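Local coordinates for arginine 3rd transport system periplasmic binding protein (Legionella pneumophila subsp. pneumophila str. Philadelphia 1, PDB 3KZG) that probably binds arginine in the periplasm and delivers it to an ABC-type transporter in the inner membrane, at residues A[8-13]-A[67-72]; A[50-55]-A[114-119]; A[57-62]-A[194-199]; A[83-88]-A[211-216]. One frame throughout, in Å; residues are numbered along the deposited sequence.

How the contacts relate
Contacts 1, 3 and 4 lie in the lobe built from both ends of the chain, whereas contact 2 joins that lobe to the other one across the cleft in which relatives of this family bind their amino acid. Contacts 1 and 2 have centres about 9 Å apart and share a probable hydrogen bond, S10 OG to R116 NH2 (3.1 Å). Contact 3 adds its strand to contact 1 through V67 O and M196 N, 2.9 Å apart, and continues into contact 4, where I195 O and S84 N are also 2.9 Å apart. Contacts 2 and 4 stay separate, about 24 Å between centres, on opposite sides of the chain's centre.

Contact 1: A[8-13]-A[67-72]; sequences GTSKFN and VIASMI
A parallel beta bridge pairs G8 of strand 4-13 with V67 of the short strand 66-67, their CA atoms 4.7 Å apart. I68 N donates to G8 O at 3.1 Å, with 162° at the hydrogen and the carbonyl aimed almost straight at the nitrogen. The same oxygen takes a CA-H...O contact from V67 CA at 3.3 Å, so two donors of segment 67-72 converge on it. One residue further along, a side chain takes over from the backbone: T9 holds OG1 opposite its own N (chi1 -174°) and uses it to reach I68 O, 3.0 Å away and approached in the carbonyl plane.

This pairing belongs to the central sheet of one lobe of the periplasmic binding protein fold, and beyond it the two segments diverge toward the interlobe cleft. There A69 CB lies 3.7 Å from S10 N, while the hydroxyl of S10 turns to E17. At the far end a water bridges the two segments, accepting from N13 ND2 at 3.0 Å and lying 2.9 Å from S70 OG. N13 ND2 also donates to D158 OD2, which belongs to the other lobe. S70 sits in a left-handed backbone conformation (phi 34°), and its N is hydrogen-bonded to D30.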
loop_
_atom_site.group_PDB
_atom_site.type_symbol
_atom_site.label_atom_id
_atom_site.label_comp_id
_atom_site.label_asym_id
_atom_site.label_seq_id
_atom_site.Cartn_x
_atom_site.Cartn_y
_atom_site.Cartn_z
ATOM N N GLY A 8 3.120 -10.520 33.384
ATOM C CA GLY A 8 3.195 -9.435 34.337
ATOM C C GLY A 8 3.336 -8.130 33.576
ATOM O O GLY A 8 4.060 -8.066 32.582
ATOM N N THR A 9 2.628 -7.099 34.029
ATOM C CA THR A 9 2.679 -5.777 33.405
ATOM C C THR A 9 2.580 -4.759 34.536
ATOM O O THR A 9 2.107 -5.093 35.621
ATOM C CB THR A 9 1.507 -5.576 32.421
ATOM O OG1 THR A 9 1.665 -4.326 31.735
ATOM C CG2 THR A 9 0.178 -5.585 33.161
ATOM N N SER A 10 3.028 -3.527 34.307
ATOM C CA SER A 10 2.975 -2.524 35.366
ATOM C C SER A 10 1.544 -2.093 35.652
ATOM O O SER A 10 0.620 -2.431 34.909
ATOM C CB SER A 10 3.822 -1.302 35.006
ATOM O OG SER A 10 3.254 -0.587 33.934
ATOM N N LYS A 11 1.372 -1.337 36.733
ATOM C CA LYS A 11 0.052 -0.874 37.140
ATOM C C LYS A 11 -0.429 0.427 36.512
ATOM O O LYS A 11 -1.627 0.625 36.349
ATOM C CB LYS A 11 -0.002 -0.738 38.667
ATOM C CG LYS A 11 -0.203 -2.059 39.389
ATOM C CD LYS A 11 -0.176 -1.886 40.898
ATOM C CE LYS A 11 -0.613 -3.166 41.603
ATOM N NZ LYS A 11 -0.433 -3.084 43.081
ATOM N N PHE A 12 0.485 1.318 36.156
ATOM C CA PHE A 12 0.049 2.580 35.583
ATOM C C PHE A 12 1.113 3.285 34.750
ATOM O O PHE A 12 2.109 3.801 35.271
ATOM C CB PHE A 12 -0.430 3.508 36.709
ATOM C CG PHE A 12 -1.147 4.737 36.223
ATOM C CD1 PHE A 12 -2.370 4.634 35.565
ATOM C CD2 PHE A 12 -0.595 6.000 36.416
ATOM C CE1 PHE A 12 -3.033 5.772 35.103
ATOM C CE2 PHE A 12 -1.248 7.145 35.959
ATOM C CZ PHE A 12 -2.472 7.030 35.301
ATOM N N ASN A 13 0.905 3.292 33.443
ATOM C CA ASN A 13 1.822 3.975 32.543
ATOM C C ASN A 13 1.178 4.078 31.177
ATOM O O ASN A 13 1.701 3.570 30.189
ATOM C CB ASN A 13 3.164 3.245 32.442
ATOM C CG ASN A 13 4.166 3.994 31.572
ATOM O OD1 ASN A 13 4.255 5.225 31.629
ATOM N ND2 ASN A 13 4.933 3.255 30.772
ATOM N N VAL A 67 6.942 -10.814 30.739
ATOM C CA VAL A 67 6.709 -9.449 31.185
ATOM C C VAL A 67 6.693 -8.513 29.982
ATOM O O VAL A 67 7.537 -8.614 29.090
ATOM C CB VAL A 67 7.799 -8.964 32.165
ATOM C CG1 VAL A 67 7.726 -7.453 32.317
ATOM C CG2 VAL A 67 7.608 -9.629 33.520
ATOM N N ILE A 68 5.703 -7.628 29.962
ATOM C CA ILE A 68 5.559 -6.627 28.916
ATOM C C ILE A 68 5.056 -5.360 29.599
ATOM O O ILE A 68 3.930 -5.301 30.088
ATOM C CB ILE A 68 4.569 -7.073 27.810
ATOM C CG1 ILE A 68 4.510 -6.004 26.713
ATOM C CG2 ILE A 68 3.185 -7.352 28.398
ATOM C CD1 ILE A 68 3.717 -6.414 25.489
ATOM N N ALA A 69 5.926 -4.363 29.659
ATOM C CA ALA A 69 5.607 -3.093 30.285
ATOM C C ALA A 69 6.627 -2.095 29.779
ATOM O O ALA A 69 7.553 -1.723 30.503
ATOM C CB ALA A 69 5.702 -3.226 31.794
ATOM N N SER A 70 6.455 -1.674 28.527
ATOM C CA SER A 70 7.374 -0.738 27.890
ATOM C C SER A 70 8.788 -1.011 28.398
ATOM O O SER A 70 9.497 -0.104 28.816
ATOM C CB SER A 70 6.956 0.718 28.176
ATOM O OG SER A 70 7.016 1.043 29.554
HETATM N N MSE A 71 9.191 -2.278 28.355
HETATM C CA MSE A 71 10.513 -2.676 28.822
HETATM C C MSE A 71 11.606 -2.458 27.790
HETATM O O MSE A 71 11.655 -3.144 26.771
HETATM C CB MSE A 71 10.509 -4.146 29.219
HETATM C CG MSE A 71 11.736 -4.528 30.027
HETATM SE SE MSE A 71 11.776 -3.500 31.674
HETATM C CE MSE A 71 10.232 -4.325 32.504
ATOM N N ILE A 72 12.502 -1.522 28.072
ATOM C CA ILE A 72 13.583 -1.210 27.151
ATOM C C ILE A 72 14.751 -2.187 27.203
ATOM O O ILE A 72 15.328 -2.436 28.265
ATOM C CB ILE A 72 14.134 0.205 27.400
ATOM C CG1 ILE A 72 12.997 1.228 27.309
ATOM C CG2 ILE A 72 15.225 0.524 26.370
ATOM C CD1 ILE A 72 13.406 2.629 27.678
HETATM O O HOH W 1 5.074 0.435 31.669
#

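Contact 2: A[50-55]-A[114-119]; sequences YIFDDL and GVRKGT
F52 packs against R116 with its ring and the guanidinium group only 25° from parallel. The phenyl CG of F52 stands opposite its backbone N (chi1 -172°), which carries the ring out toward the turn at 116-119. R116 is extended from CG to NE and passes CD over one face of the ring; its guanidinium is displaced toward the root of the F52 side chain, so that F52 CG lies 3.5 Å from R116 CZ and CB sits over the guanidinium face. Water 2 meets the edge of the guanidinium and links R116 NH2 to F52 N.

One edge of the ring meets the backbone of the type II turn R116-T119. K117 O lies in the plane of the ring at this edge, 3.3 Å from F52 CD2, and G118 C is there too. G118, at positive phi and without a side chain, lets F52 and D53 come close. T119 brings CG2 to within 3.5 Å of F52 CE2, while its OG1 donates to R116 O at 2.9 Å in the carbonyl plane and joins T119 N on that oxygen. The extended chain of K117 crosses D53 at a slant: K117 CE is 3.0 Å from D53 OD1, but NZ reaches OD1 only in a long salt bridge of 3.7 Å. Water 3 joins D53 N to K117 O.

The contact thus spans the two lobes, setting the loop between strand 44-50 and helix 55-60 against the end of strand 112-116; R116 also packs on S10 and N13 of strand 4-13, and G118 O accepts from R77.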
loop_
_atom_site.group_PDB
_atom_site.type_symbol
_atom_site.label_atom_id
_atom_site.label_comp_id
_atom_site.label_asym_id
_atom_site.label_seq_id
_atom_site.Cartn_x
_atom_site.Cartn_y
_atom_site.Cartn_z
ATOM N N TYR A 50 1.975 -5.364 38.557
ATOM C CA TYR A 50 2.888 -5.123 39.664
ATOM C C TYR A 50 3.350 -3.695 39.522
ATOM O O TYR A 50 3.154 -3.082 38.478
ATOM C CB TYR A 50 4.131 -6.007 39.551
ATOM C CG TYR A 50 3.884 -7.488 39.634
ATOM C CD1 TYR A 50 4.101 -8.182 40.821
ATOM C CD2 TYR A 50 3.451 -8.204 38.518
ATOM C CE1 TYR A 50 3.898 -9.552 40.898
ATOM C CE2 TYR A 50 3.243 -9.575 38.586
ATOM C CZ TYR A 50 3.469 -10.241 39.779
ATOM O OH TYR A 50 3.264 -11.595 39.857
ATOM N N ILE A 51 3.957 -3.158 40.569
ATOM C CA ILE A 51 4.511 -1.824 40.484
ATOM C C ILE A 51 5.730 -2.087 39.596
ATOM O O ILE A 51 6.464 -3.048 39.826
ATOM C CB ILE A 51 4.956 -1.314 41.863
ATOM C CG1 ILE A 51 3.729 -1.077 42.745
ATOM C CG2 ILE A 51 5.762 -0.034 41.718
ATOM C CD1 ILE A 51 4.067 -0.553 44.120
ATOM N N PHE A 52 5.931 -1.249 38.584
ATOM C CA PHE A 52 7.035 -1.417 37.636
ATOM C C PHE A 52 8.307 -2.095 38.168
ATOM O O PHE A 52 8.727 -3.133 37.649
ATOM C CB PHE A 52 7.418 -0.065 37.019
ATOM C CG PHE A 52 8.416 -0.177 35.895
ATOM C CD1 PHE A 52 8.027 -0.660 34.647
ATOM C CD2 PHE A 52 9.752 0.151 36.097
ATOM C CE1 PHE A 52 8.955 -0.820 33.616
ATOM C CE2 PHE A 52 10.693 -0.005 35.077
ATOM C CZ PHE A 52 10.292 -0.494 33.831
ATOM N N ASP A 53 8.921 -1.508 39.193
ATOM C CA ASP A 53 10.156 -2.054 39.751
ATOM C C ASP A 53 10.060 -3.493 40.278
ATOM O O ASP A 53 11.067 -4.196 40.336
ATOM C CB ASP A 53 10.673 -1.147 40.867
ATOM C CG ASP A 53 12.149 -1.347 41.133
ATOM O OD1 ASP A 53 12.620 -0.964 42.225
ATOM O OD2 ASP A 53 12.840 -1.882 40.238
ATOM N N ASP A 54 8.865 -3.931 40.662
ATOM C CA ASP A 54 8.707 -5.287 41.175
ATOM C C ASP A 54 8.626 -6.340 40.072
ATOM O O ASP A 54 8.705 -7.539 40.349
ATOM C CB ASP A 54 7.459 -5.400 42.062
ATOM C CG ASP A 54 7.611 -4.680 43.397
ATOM O OD1 ASP A 54 8.756 -4.520 43.875
ATOM O OD2 ASP A 54 6.577 -4.289 43.976
ATOM N N LEU A 55 8.474 -5.897 38.827
ATOM C CA LEU A 55 8.365 -6.812 37.696
ATOM C C LEU A 55 9.583 -7.711 37.535
ATOM O O LEU A 55 9.456 -8.891 37.205
ATOM C CB LEU A 55 8.131 -6.027 36.398
ATOM C CG LEU A 55 6.735 -5.430 36.197
ATOM C CD1 LEU A 55 6.722 -4.552 34.954
ATOM C CD2 LEU A 55 5.706 -6.562 36.080
ATOM N N GLY A 114 12.689 14.033 37.805
ATOM C CA GLY A 114 11.992 12.867 38.316
ATOM C C GLY A 114 12.139 11.721 37.333
ATOM O O GLY A 114 12.150 11.934 36.119
ATOM N N VAL A 115 12.257 10.503 37.850
ATOM C CA VAL A 115 12.408 9.321 37.010
ATOM C C VAL A 115 11.685 8.129 37.634
ATOM O O VAL A 115 11.562 8.047 38.855
ATOM C CB VAL A 115 13.911 8.982 36.813
ATOM C CG1 VAL A 115 14.082 7.532 36.428
ATOM C CG2 VAL A 115 14.508 9.885 35.733
ATOM N N ARG A 116 11.202 7.218 36.794
ATOM C CA ARG A 116 10.494 6.030 37.266
ATOM C C ARG A 116 11.516 4.978 37.695
ATOM O O ARG A 116 12.306 4.499 36.879
ATOM C CB ARG A 116 9.613 5.465 36.148
ATOM C CG ARG A 116 8.630 4.379 36.577
ATOM C CD ARG A 116 7.955 3.766 35.358
ATOM N NE ARG A 116 6.783 2.966 35.700
ATOM C CZ ARG A 116 6.076 2.260 34.824
ATOM N NH1 ARG A 116 6.423 2.243 33.541
ATOM N NH2 ARG A 116 5.006 1.587 35.226
ATOM N N LYS A 117 11.498 4.619 38.974
ATOM C CA LYS A 117 12.434 3.632 39.507
ATOM C C LYS A 117 12.391 2.316 38.728
ATOM O O LYS A 117 11.328 1.741 38.533
ATOM C CB LYS A 117 12.134 3.359 40.985
ATOM C CG LYS A 117 13.133 2.408 41.640
ATOM C CD LYS A 117 12.806 2.142 43.104
ATOM C CE LYS A 117 13.881 1.272 43.746
ATOM N NZ LYS A 117 13.606 0.975 45.183
ATOM N N GLY A 118 13.559 1.840 38.301
ATOM C CA GLY A 118 13.622 0.596 37.549
ATOM C C GLY A 118 13.949 0.797 36.077
ATOM O O GLY A 118 14.344 -0.147 35.394
ATOM N N THR A 119 13.781 2.023 35.582
ATOM C CA THR A 119 14.080 2.324 34.183
ATOM C C THR A 119 15.520 2.797 34.056
ATOM O O THR A 119 16.183 3.078 35.052
ATOM C CB THR A 119 13.178 3.454 33.617
ATOM O OG1 THR A 119 13.477 4.687 34.287
ATOM C CG2 THR A 119 11.714 3.117 33.789
HETATM O O HOH W 2 3.582 0.851 37.981
HETATM O O HOH W 3 8.970 1.405 39.847
#

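Contact 3: A[57-62]-A[194-199]; sequences PALKNR and SIMANP
L59 faces strand 196-197 from the last turn of helix 55-60. With CG opposite the backbone N (chi1 177°), its CD2 methyl lies 3.6 Å from A197 CA and 3.7 Å from M196 CE, which the bent end of the selenomethionine brings round to it. L59 also packs on V67 and F81, which places it in the apolar layer between helix and strand.

K60 points its CB away from the strand; its O accepts from R62 NH1 at 2.9 Å and so steadies the arginine that does make the contact. That bond lies in the guanidinium plane and helps to fix how R62 is turned. Two residues further on, R62 bends at chi2 (62°) and swings its guanidinium over the amide of N198. The two planes are 7° apart and stacked, with R62 NH1 3.3 Å from N198 CG. R62 NH2 is held as well by a salt bridge to D200, just beyond the second segment.

R62, at positive phi, is the C-prime residue of a Schellman motif that ends the helix, with R62 N bonded to L59 O at 2.9 Å and E63 N to A58 O.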
loop_
_atom_site.group_PDB
_atom_site.type_symbol
_atom_site.label_atom_id
_atom_site.label_comp_id
_atom_site.label_asym_id
_atom_site.label_seq_id
_atom_site.Cartn_x
_atom_site.Cartn_y
_atom_site.Cartn_z
ATOM N N PRO A 57 11.851 -8.885 39.894
ATOM C CA PRO A 57 11.909 -10.043 40.789
ATOM C C PRO A 57 10.762 -11.022 40.527
ATOM O O PRO A 57 10.939 -12.235 40.635
ATOM C CB PRO A 57 11.851 -9.407 42.176
ATOM C CG PRO A 57 11.024 -8.176 41.940
ATOM C CD PRO A 57 11.618 -7.646 40.656
ATOM N N ALA A 58 9.598 -10.488 40.166
ATOM C CA ALA A 58 8.428 -11.310 39.876
ATOM C C ALA A 58 8.714 -12.297 38.743
ATOM O O ALA A 58 8.286 -13.452 38.786
ATOM C CB ALA A 58 7.243 -10.424 39.503
ATOM N N LEU A 59 9.428 -11.837 37.722
ATOM C CA LEU A 59 9.767 -12.699 36.592
ATOM C C LEU A 59 10.814 -13.725 37.018
ATOM O O LEU A 59 10.705 -14.909 36.698
ATOM C CB LEU A 59 10.309 -11.873 35.422
ATOM C CG LEU A 59 10.765 -12.677 34.203
ATOM C CD1 LEU A 59 9.611 -13.502 33.661
ATOM C CD2 LEU A 59 11.291 -11.730 33.132
ATOM N N LYS A 60 11.827 -13.266 37.742
ATOM C CA LYS A 60 12.879 -14.158 38.200
ATOM C C LYS A 60 12.347 -15.268 39.105
ATOM O O LYS A 60 12.892 -16.370 39.115
ATOM C CB LYS A 60 13.962 -13.369 38.935
ATOM C CG LYS A 60 15.070 -14.237 39.497
ATOM C CD LYS A 60 16.240 -13.410 40.007
ATOM C CE LYS A 60 17.039 -12.803 38.858
ATOM N NZ LYS A 60 16.255 -11.827 38.044
ATOM N N ASN A 61 11.284 -14.982 39.853
ATOM C CA ASN A 61 10.693 -15.967 40.759
ATOM C C ASN A 61 9.625 -16.814 40.068
ATOM O O ASN A 61 8.944 -17.617 40.708
ATOM C CB ASN A 61 10.077 -15.278 41.987
ATOM C CG ASN A 61 11.095 -14.477 42.790
ATOM O OD1 ASN A 61 12.234 -14.906 42.977
ATOM N ND2 ASN A 61 10.680 -13.316 43.283
ATOM N N ARG A 62 9.482 -16.629 38.758
ATOM C CA ARG A 62 8.506 -17.378 37.981
ATOM C C ARG A 62 7.064 -17.142 38.412
ATOM O O ARG A 62 6.206 -18.011 38.228
ATOM C CB ARG A 62 8.822 -18.877 38.029
ATOM C CG ARG A 62 9.862 -19.345 37.004
ATOM C CD ARG A 62 11.228 -18.685 37.193
ATOM N NE ARG A 62 12.203 -19.230 36.249
ATOM C CZ ARG A 62 13.448 -18.783 36.102
ATOM N NH1 ARG A 62 13.890 -17.776 36.838
ATOM N NH2 ARG A 62 14.250 -19.344 35.209
ATOM N N SER A 194 10.434 -4.356 24.453
ATOM C CA SER A 194 10.329 -5.772 24.144
ATOM C C SER A 194 9.722 -6.614 25.259
ATOM O O SER A 194 9.568 -6.156 26.392
ATOM C CB SER A 194 11.723 -6.305 23.796
ATOM O OG SER A 194 11.791 -7.709 23.945
ATOM N N ILE A 195 9.370 -7.846 24.918
ATOM C CA ILE A 195 8.802 -8.789 25.873
ATOM C C ILE A 195 9.999 -9.465 26.550
ATOM O O ILE A 195 10.875 -10.010 25.879
ATOM C CB ILE A 195 7.909 -9.806 25.138
ATOM C CG1 ILE A 195 6.730 -9.059 24.497
ATOM C CG2 ILE A 195 7.394 -10.870 26.098
ATOM C CD1 ILE A 195 5.819 -9.934 23.682
HETATM N N MSE A 196 10.032 -9.410 27.878
HETATM C CA MSE A 196 11.136 -9.957 28.659
HETATM C C MSE A 196 10.840 -11.315 29.286
HETATM O O MSE A 196 9.703 -11.625 29.633
HETATM C CB MSE A 196 11.504 -8.946 29.740
HETATM C CG MSE A 196 12.850 -9.133 30.400
HETATM SE SE MSE A 196 13.170 -7.624 31.565
HETATM C CE MSE A 196 11.828 -8.046 32.929
ATOM N N ALA A 197 11.876 -12.133 29.417
ATOM C CA ALA A 197 11.709 -13.453 29.998
ATOM C C ALA A 197 13.009 -13.927 30.621
ATOM O O ALA A 197 14.049 -13.278 30.476
ATOM C CB ALA A 197 11.245 -14.434 28.927
ATOM N N ASN A 198 12.945 -15.045 31.340
ATOM C CA ASN A 198 14.135 -15.606 31.964
ATOM C C ASN A 198 14.938 -16.310 30.864
ATOM O O ASN A 198 14.366 -16.810 29.897
ATOM C CB ASN A 198 13.738 -16.590 33.074
ATOM C CG ASN A 198 13.116 -15.891 34.278
ATOM O OD1 ASN A 198 11.979 -16.173 34.660
ATOM N ND2 ASN A 198 13.864 -14.970 34.874
ATOM N N PRO A 199 16.272 -16.347 30.991
ATOM C CA PRO A 199 17.141 -16.985 29.995
ATOM C C PRO A 199 16.744 -18.379 29.512
ATOM O O PRO A 199 16.958 -18.717 28.342
ATOM C CB PRO A 199 18.505 -16.978 30.681
ATOM C CG PRO A 199 18.460 -15.713 31.473
ATOM C CD PRO A 199 17.073 -15.781 32.090
#

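Contact 4: A[83-88]-A[211-216]; sequences FSLPYM and ILLEME
L212 sets CG opposite its carbonyl carbon (chi1 -75°) and continues straight, which sends CD1 from the helix to the backbone of L85, 3.5 Å from L85 O. L85 has the same kind of shape (chi1 -59°) and points back: its CB is 4.1 Å from L212 CD1, and its CD1 reaches past to L213, 3.9 Å from CG. The L85 and L213 side chains cross at about a right angle, so one methyl of L85 meets the branch of L213 instead of running along it. Y87 touches the helix with its root alone, CB lying 4.4 Å from L212 CD2. Its ring is led off in another direction, and the hydroxyl makes a weak hydrogen bond to D30.

The polar atoms beside these leucines have partners of their own. S84 OG donates to L85 O at 2.9 Å from above the carbonyl plane, 40° out of it, and receives I195 N. L212 CD1 thus lies near both ends of that bond, with S84 OG 4.1 Å away, while L85 N is bonded to N209 of helix 202-217.

P86 of the second subunit packs on both L85 and L213, continuing the apolar patch across the interface. Between segments 83-88 and 211-216 the contact rests on branched aliphatic groups, so the two segments are held together by apolar packing, with L212 CD1 and L85 CD1 as the main points of touch. At its border E216 approaches E216 of the second subunit, a meeting of like charges that may favour a shared or retained proton.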
loop_
_atom_site.group_PDB
_atom_site.type_symbol
_atom_site.label_atom_id
_atom_site.label_comp_id
_atom_site.label_asym_id
_atom_site.label_seq_id
_atom_site.Cartn_x
_atom_site.Cartn_y
_atom_site.Cartn_z
ATOM N N PHE A 83 15.303 -11.005 25.831
ATOM C CA PHE A 83 14.229 -10.223 25.240
ATOM C C PHE A 83 13.763 -10.783 23.903
ATOM O O PHE A 83 14.498 -11.496 23.218
ATOM C CB PHE A 83 14.709 -8.786 25.037
ATOM C CG PHE A 83 14.950 -8.041 26.316
ATOM C CD1 PHE A 83 13.899 -7.420 26.982
ATOM C CD2 PHE A 83 16.231 -7.948 26.851
ATOM C CE1 PHE A 83 14.122 -6.710 28.163
ATOM C CE2 PHE A 83 16.463 -7.244 28.029
ATOM C CZ PHE A 83 15.405 -6.622 28.687
ATOM N N SER A 84 12.530 -10.464 23.541
ATOM C CA SER A 84 11.992 -10.891 22.266
ATOM C C SER A 84 12.449 -9.805 21.308
ATOM O O SER A 84 13.158 -8.875 21.703
ATOM C CB SER A 84 10.468 -10.882 22.301
ATOM O OG SER A 84 10.007 -9.548 22.430
ATOM N N LEU A 85 12.044 -9.914 20.051
ATOM C CA LEU A 85 12.383 -8.869 19.100
ATOM C C LEU A 85 11.652 -7.636 19.632
ATOM O O LEU A 85 10.564 -7.751 20.206
ATOM C CB LEU A 85 11.845 -9.215 17.710
ATOM C CG LEU A 85 12.334 -10.529 17.092
ATOM C CD1 LEU A 85 11.611 -10.782 15.770
ATOM C CD2 LEU A 85 13.836 -10.460 16.891
ATOM N N PRO A 86 12.244 -6.448 19.479
ATOM C CA PRO A 86 11.543 -5.261 19.977
ATOM C C PRO A 86 10.291 -5.071 19.123
ATOM O O PRO A 86 10.306 -5.386 17.930
ATOM C CB PRO A 86 12.568 -4.147 19.781
ATOM C CG PRO A 86 13.330 -4.608 18.561
ATOM C CD PRO A 86 13.504 -6.088 18.802
ATOM N N TYR A 87 9.206 -4.594 19.727
ATOM C CA TYR A 87 7.965 -4.380 18.983
ATOM C C TYR A 87 7.716 -2.903 18.770
ATOM O O TYR A 87 6.694 -2.513 18.210
ATOM C CB TYR A 87 6.767 -4.983 19.728
ATOM C CG TYR A 87 6.590 -4.514 21.166
ATOM C CD1 TYR A 87 6.024 -3.271 21.466
ATOM C CD2 TYR A 87 6.966 -5.335 22.229
ATOM C CE1 TYR A 87 5.835 -2.866 22.805
ATOM C CE2 TYR A 87 6.783 -4.939 23.554
ATOM C CZ TYR A 87 6.222 -3.717 23.839
ATOM O OH TYR A 87 6.048 -3.349 25.164
HETATM N N MSE A 88 8.657 -2.080 19.213
HETATM C CA MSE A 88 8.505 -0.639 19.094
HETATM C C MSE A 88 9.812 0.060 19.458
HETATM O O MSE A 88 10.551 -0.401 20.336
HETATM C CB MSE A 88 7.378 -0.182 20.031
HETATM C CG MSE A 88 7.077 1.303 20.036
HETATM SE SE MSE A 88 5.479 1.696 21.080
HETATM C CE MSE A 88 5.490 3.634 20.917
ATOM N N ILE A 211 5.906 -15.003 15.667
ATOM C CA ILE A 211 4.576 -14.398 15.705
ATOM C C ILE A 211 4.648 -12.898 15.415
ATOM O O ILE A 211 3.816 -12.361 14.681
ATOM C CB ILE A 211 3.890 -14.585 17.095
ATOM C CG1 ILE A 211 3.581 -16.062 17.349
ATOM C CG2 ILE A 211 2.593 -13.783 17.159
ATOM C CD1 ILE A 211 2.682 -16.684 16.303
ATOM N N LEU A 212 5.633 -12.227 16.011
ATOM C CA LEU A 212 5.812 -10.791 15.807
ATOM C C LEU A 212 6.112 -10.489 14.342
ATOM O O LEU A 212 5.638 -9.493 13.799
ATOM C CB LEU A 212 6.953 -10.259 16.686
ATOM C CG LEU A 212 6.674 -10.092 18.188
ATOM C CD1 LEU A 212 7.973 -9.733 18.914
ATOM C CD2 LEU A 212 5.628 -8.999 18.395
ATOM N N LEU A 213 6.907 -11.350 13.710
ATOM C CA LEU A 213 7.241 -11.172 12.305
ATOM C C LEU A 213 5.998 -11.378 11.430
ATOM O O LEU A 213 5.769 -10.622 10.489
ATOM C CB LEU A 213 8.357 -12.142 11.901
ATOM C CG LEU A 213 9.731 -11.824 12.512
ATOM C CD1 LEU A 213 10.732 -12.924 12.201
ATOM C CD2 LEU A 213 10.214 -10.480 11.973
ATOM N N GLU A 214 5.185 -12.380 11.757
ATOM C CA GLU A 214 3.975 -12.657 10.985
ATOM C C GLU A 214 2.934 -11.554 11.165
ATOM O O GLU A 214 2.121 -11.311 10.275
ATOM C CB GLU A 214 3.403 -14.015 11.403
ATOM C CG GLU A 214 4.475 -15.096 11.418
ATOM C CD GLU A 214 3.994 -16.429 11.940
ATOM O OE1 GLU A 214 3.272 -16.451 12.956
ATOM O OE2 GLU A 214 4.359 -17.459 11.338
HETATM N N MSE A 215 2.950 -10.883 12.313
HETATM C CA MSE A 215 2.007 -9.787 12.550
HETATM C C MSE A 215 2.439 -8.547 11.769
HETATM O O MSE A 215 1.612 -7.748 11.329
HETATM C CB MSE A 215 1.941 -9.431 14.042
HETATM C CG MSE A 215 1.095 -10.367 14.891
HETATM SE SE MSE A 215 1.165 -9.862 16.712
HETATM C CE MSE A 215 0.011 -8.296 16.601
ATOM N N GLU A 216 3.745 -8.377 11.618
ATOM C CA GLU A 216 4.248 -7.229 10.892
ATOM C C GLU A 216 4.000 -7.465 9.412
ATOM O O GLU A 216 3.805 -6.522 8.649
ATOM C CB GLU A 216 5.739 -7.029 11.188
ATOM C CG GLU A 216 6.002 -6.891 12.681
ATOM C CD GLU A 216 7.460 -6.697 13.037
ATOM O OE1 GLU A 216 8.320 -7.429 12.512
ATOM O OE2 GLU A 216 7.743 -5.814 13.870
#